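Local coordinates for protein beta-lactamase (Klebsiella pneumoniae, PDB 6KBY) that probably hydrolyses beta-lactams to substituted beta-amino acids, as a class C serine beta-lactamase that confers antibiotic resistance, at residues Arg154-Ile159 with Met278-Pro283. Sequence-based numbering, arbitrary orientation.
Sequences RVYSNI and MWEQLP. With AMP (adenosine monophosphate), chain B.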
ATOM      1  N   ARG A 154       1.429   2.503 -18.317  1.00  7.19           N
ATOM      2  CA  ARG A 154       1.464   2.072 -16.930  1.00  7.33           C
ATOM      3  C   ARG A 154       1.563   0.554 -16.890  1.00  7.17           C
ATOM      4  O   ARG A 154       0.705  -0.143 -17.444  1.00  8.00           O
ATOM      5  CB  ARG A 154       0.210   2.534 -16.195  1.00  7.70           C
ATOM      6  CG  ARG A 154       0.218   2.189 -14.711  1.00  7.65           C
ATOM      7  CD  ARG A 154      -1.108   2.561 -14.056  1.00  7.81           C
ATOM      8  NE  ARG A 154      -1.140   2.343 -12.610  1.00  7.80           N
ATOM      9  CZ  ARG A 154      -1.478   1.199 -12.018  1.00  7.71           C
ATOM     10  NH1 ARG A 154      -1.802   0.135 -12.741  1.00  8.33           N
ATOM     11  NH2 ARG A 154      -1.487   1.118 -10.691  1.00  8.24           N
ATOM     12  N   VAL A 155       2.605   0.058 -16.233  1.00  6.77           N
ATOM     13  CA  VAL A 155       2.798  -1.356 -15.954  1.00  7.39           C
ATOM     14  C   VAL A 155       3.108  -1.429 -14.466  1.00  6.56           C
ATOM     15  O   VAL A 155       4.194  -1.037 -14.033  1.00  6.50           O
ATOM     16  CB  VAL A 155       3.935  -1.972 -16.783  1.00  8.33           C
ATOM     17  CG1 VAL A 155       4.154  -3.419 -16.379  1.00  9.03           C
ATOM     18  CG2 VAL A 155       3.636  -1.854 -18.279  1.00  9.70           C
ATOM     19  N   TYR A 156       2.145  -1.882 -13.679  1.00  6.95           N
ATOM     20  CA  TYR A 156       2.359  -2.027 -12.245  1.00  6.71           C
ATOM     21  C   TYR A 156       3.594  -2.893 -12.014  1.00  6.80           C
ATOM     22  O   TYR A 156       3.744  -3.953 -12.633  1.00  7.15           O
ATOM     23  CB  TYR A 156       1.106  -2.681 -11.664  1.00  7.37           C
ATOM     24  CG  TYR A 156       1.067  -2.797 -10.170  1.00  7.32           C
ATOM     25  CD1 TYR A 156       0.715  -1.720  -9.375  1.00  9.38           C
ATOM     26  CD2 TYR A 156       1.309  -4.013  -9.552  1.00 12.98           C
ATOM     27  CE1 TYR A 156       0.650  -1.841  -8.002  1.00  9.05           C
ATOM     28  CE2 TYR A 156       1.250  -4.140  -8.176  1.00 13.94           C
ATOM     29  CZ  TYR A 156       0.929  -3.041  -7.409  1.00  9.21           C
ATOM     30  OH  TYR A 156       0.857  -3.147  -6.037  1.00 10.83           O
ATOM     31  N   SER A 157       4.508  -2.436 -11.156  1.00  7.12           N
ATOM     32  CA  SER A 157       5.828  -3.060 -11.104  1.00  7.19           C
ATOM     33  C   SER A 157       6.395  -3.125  -9.695  1.00  6.47           C
ATOM     34  O   SER A 157       6.607  -2.088  -9.055  1.00  7.24           O
ATOM     35  CB  SER A 157       6.813  -2.325 -12.012  1.00  7.17           C
ATOM     36  OG  SER A 157       8.107  -2.911 -11.923  1.00  7.21           O
ATOM     37  N   ASN A 158       6.716  -4.344  -9.252  1.00  7.11           N
ATOM     38  CA  ASN A 158       7.492  -4.486  -8.026  1.00  7.47           C
ATOM     39  C   ASN A 158       8.911  -3.966  -8.201  1.00  7.37           C
ATOM     40  O   ASN A 158       9.499  -3.437  -7.251  1.00  7.64           O
ATOM     41  CB  ASN A 158       7.511  -5.945  -7.585  1.00  7.92           C
ATOM     42  CG  ASN A 158       6.139  -6.420  -7.191  1.00  8.70           C
ATOM     43  OD1 ASN A 158       5.578  -5.942  -6.218  1.00 10.60           O
ATOM     44  ND2 ASN A 158       5.544  -7.288  -8.004  1.00 14.16           N
ATOM     45  N   ILE A 159       9.481  -4.118  -9.396  1.00  6.96           N
ATOM     46  CA  ILE A 159      10.860  -3.696  -9.624  1.00  7.49           C
ATOM     47  C   ILE A 159      10.972  -2.182  -9.548  1.00  6.75           C
ATOM     48  O   ILE A 159      11.853  -1.641  -8.875  1.00  7.53           O
ATOM     49  CB  ILE A 159      11.387  -4.214 -10.975  1.00  7.68           C
ATOM     50  CG1 ILE A 159      11.108  -5.706 -11.171  1.00  8.05           C
ATOM     51  CG2 ILE A 159      12.879  -3.915 -11.092  1.00  9.07           C
ATOM     52  CD1 ILE A 159      11.559  -6.230 -12.537  1.00  8.96           C
ATOM     53  N   MET A 278       2.494   5.978  -5.845  1.00  5.86           N
ATOM     54  CA  MET A 278       2.028   4.663  -5.398  1.00  6.82           C
ATOM     55  C   MET A 278       0.546   4.593  -5.024  1.00  6.45           C
ATOM     56  O   MET A 278      -0.140   3.665  -5.465  1.00  7.41           O
ATOM     57  CB  MET A 278       2.938   4.046  -4.331  1.00  6.53           C
ATOM     58  CG  MET A 278       4.315   3.698  -4.884  1.00  6.62           C
ATOM     59  SD  MET A 278       4.218   2.376  -6.101  1.00  6.75           S
ATOM     60  CE  MET A 278       5.631   2.757  -7.138  1.00  8.09           C
ATOM     61  N   TRP A 279       0.025   5.533  -4.229  1.00  6.37           N
ATOM     62  CA  TRP A 279      -1.418   5.579  -4.012  1.00  5.99           C
ATOM     63  C   TRP A 279      -2.140   5.744  -5.344  1.00  6.03           C
ATOM     64  O   TRP A 279      -1.600   6.309  -6.300  1.00  6.29           O
ATOM     65  CB  TRP A 279      -1.805   6.741  -3.094  1.00  7.17           C
ATOM     66  CG  TRP A 279      -1.365   6.593  -1.686  1.00  6.05           C
ATOM     67  CD1 TRP A 279      -0.369   7.284  -1.068  1.00  7.59           C
ATOM     68  CD2 TRP A 279      -1.922   5.716  -0.700  1.00  6.48           C
ATOM     69  NE1 TRP A 279      -0.264   6.888   0.242  1.00  7.62           N
ATOM     70  CE2 TRP A 279      -1.209   5.927   0.492  1.00  6.45           C
ATOM     71  CE3 TRP A 279      -2.955   4.769  -0.711  1.00  6.25           C
ATOM     72  CZ2 TRP A 279      -1.496   5.229   1.665  1.00  7.74           C
ATOM     73  CZ3 TRP A 279      -3.240   4.076   0.457  1.00  7.47           C
ATOM     74  CH2 TRP A 279      -2.508   4.304   1.624  1.00  7.47           C
ATOM     75  N   GLU A 280      -3.375   5.248  -5.393  1.00  6.32           N
ATOM     76  CA  GLU A 280      -4.246   5.365  -6.549  1.00  6.21           C
ATOM     77  C   GLU A 280      -5.548   5.992  -6.083  1.00  6.32           C
ATOM     78  O   GLU A 280      -6.007   5.711  -4.971  1.00  7.04           O
ATOM     79  CB  GLU A 280      -4.521   3.976  -7.136  1.00  6.61           C
ATOM     80  CG  GLU A 280      -3.244   3.243  -7.527  1.00  7.23           C
ATOM     81  CD  GLU A 280      -3.427   1.743  -7.679  1.00  7.31           C
ATOM     82  OE1 GLU A 280      -4.583   1.261  -7.622  1.00  8.83           O
ATOM     83  OE2 GLU A 280      -2.404   1.038  -7.845  1.00  7.67           O
ATOM     84  N   GLN A 281      -6.158   6.831  -6.915  1.00  6.58           N
ATOM     85  CA  GLN A 281      -7.371   7.503  -6.478  1.00  6.65           C
ATOM     86  C   GLN A 281      -8.367   7.622  -7.618  1.00  6.53           C
ATOM     87  O   GLN A 281      -8.023   7.522  -8.801  1.00  7.12           O
ATOM     88  CB  GLN A 281      -7.086   8.882  -5.876  1.00  7.17           C
ATOM     89  CG  GLN A 281      -6.682   9.910  -6.903  1.00  7.01           C
ATOM     90  CD  GLN A 281      -6.218  11.212  -6.273  1.00  6.65           C
ATOM     91  OE1 GLN A 281      -5.579  11.213  -5.223  1.00  7.31           O
ATOM     92  NE2 GLN A 281      -6.532  12.331  -6.921  1.00  7.80           N
ATOM     93  N   LEU A 282      -9.616   7.857  -7.229  1.00  7.86           N
ATOM     94  CA  LEU A 282     -10.702   8.132  -8.149  1.00  8.71           C
ATOM     95  C   LEU A 282     -11.525   9.278  -7.585  1.00  8.76           C
ATOM     96  O   LEU A 282     -11.601   9.440  -6.363  1.00  7.58           O
ATOM     97  CB  LEU A 282     -11.620   6.914  -8.310  1.00 10.67           C
ATOM     98  CG  LEU A 282     -11.012   5.681  -8.978  1.00 12.60           C
ATOM     99  CD1 LEU A 282     -10.299   4.797  -7.956  1.00 13.73           C
ATOM    100  CD2 LEU A 282     -12.086   4.893  -9.701  1.00 13.75           C
ATOM    101  N   PRO A 283     -12.157  10.079  -8.442  1.00 10.10           N
ATOM    102  CA  PRO A 283     -13.036  11.140  -7.931  1.00 10.36           C
ATOM    103  C   PRO A 283     -14.152  10.581  -7.053  1.00 10.08           C
ATOM    104  O   PRO A 283     -14.685   9.500  -7.303  1.00 10.96           O
ATOM    105  CB  PRO A 283     -13.593  11.782  -9.206  1.00 12.85           C
ATOM    106  CG  PRO A 283     -12.535  11.538 -10.227  1.00 13.76           C
ATOM    107  CD  PRO A 283     -11.952  10.186  -9.898  1.00 12.97           C
TER
HETATM  108  P   AMP B 401       0.974  -6.331  -4.384  1.00 11.05           P
HETATM  109  O1P AMP B 401       0.400  -6.968  -3.157  1.00 10.25           O
HETATM  110  O2P AMP B 401       0.034  -5.908  -5.481  1.00 13.01           O
HETATM  111  O5' AMP B 401       2.131  -7.241  -4.979  1.00 11.88           O
HETATM  112  C5' AMP B 401       3.135  -7.772  -4.126  1.00 14.31           C
HETATM  113  C4' AMP B 401       2.984  -9.260  -3.942  1.00 14.03           C
HETATM  114  O4' AMP B 401       3.296  -9.946  -5.184  1.00 15.46           O
HETATM  115  C3' AMP B 401       3.921  -9.887  -2.919  1.00 14.95           C
HETATM  116  O3' AMP B 401       3.455  -9.762  -1.589  1.00 14.78           O
HETATM  117  C2' AMP B 401       4.043 -11.323  -3.404  1.00 16.26           C
HETATM  118  O2' AMP B 401       2.892 -12.076  -3.043  1.00 16.55           O
HETATM  119  C1' AMP B 401       4.033 -11.122  -4.918  1.00 16.13           C
HETATM  120  N9  AMP B 401       5.396 -10.937  -5.452  1.00 17.82           N
HETATM  121  C8  AMP B 401       5.892  -9.792  -5.972  1.00 16.63           C
HETATM  122  N7  AMP B 401       7.179  -9.956  -6.378  1.00 16.41           N
HETATM  123  C5  AMP B 401       7.519 -11.232  -6.109  1.00 17.37           C
HETATM  124  C6  AMP B 401       8.729 -12.065  -6.283  1.00 18.77           C
HETATM  125  N6  AMP B 401       9.854 -11.549  -6.833  1.00 19.70           N
HETATM  126  N1  AMP B 401       8.674 -13.353  -5.869  1.00 22.17           N
HETATM  127  C2  AMP B 401       7.559 -13.875  -5.318  1.00 22.85           C
HETATM  128  N3  AMP B 401       6.423 -13.174  -5.131  1.00 21.90           N
HETATM  129  C4  AMP B 401       6.343 -11.873  -5.501  1.00 18.45           C
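Arg-154 and Glu-280 join the two segments through a single buried salt bridge: NH2 of the guanidinium lies 3.0 Å from OE2 of the carboxylate. The acid comes to the edge of the guanidinium, near its plane, but the two planes stand 84° apart, so one oxygen meets one nitrogen rather than forming a two-pronged pair. Long, flexible residues suit this place because the backbones lie far apart, with the CA atoms of Tyr-156 and Met-278 still 9.6 Å from each other. With CG anti to the backbone N (chi1 -177°) and the chain extended from CG to NE, the arginine spans the gap before its guanidinium turns aside, while Glu-280, extended beyond CG, comes from strand 280-283 to cross it at about a right angle. A second partner steadies the arginine, since its NE is hydrogen-bonded to OE1 of Gln-275 on the adjoining strand 273-275. The same OE2 also lies 4.2 Å from CE1 of Tyr-156, coming to the ring obliquely.

Beyond the ring, the long phenol of Tyr-156 carries OH to 2.9 Å from O2P of AMP and into a hydrogen bond with NZ of Lys-321. Asn-158 brings ND2 to 3.2 Å from C8 of the adenine; an amide suits this place because OD1 accepts from Lys-74 while ND2 donates to the carbonyl of Leu-125. At the N-cap of helix 158-171, the short hydroxyl of Ser-157 can reach the backbone N of Gly-160. Tyr-156, Ser-157 and Asn-158 thus match the YxN motif of class C beta-lactamases, set beside Ser-71 and Lys-74 of the SxxK motif in the active site.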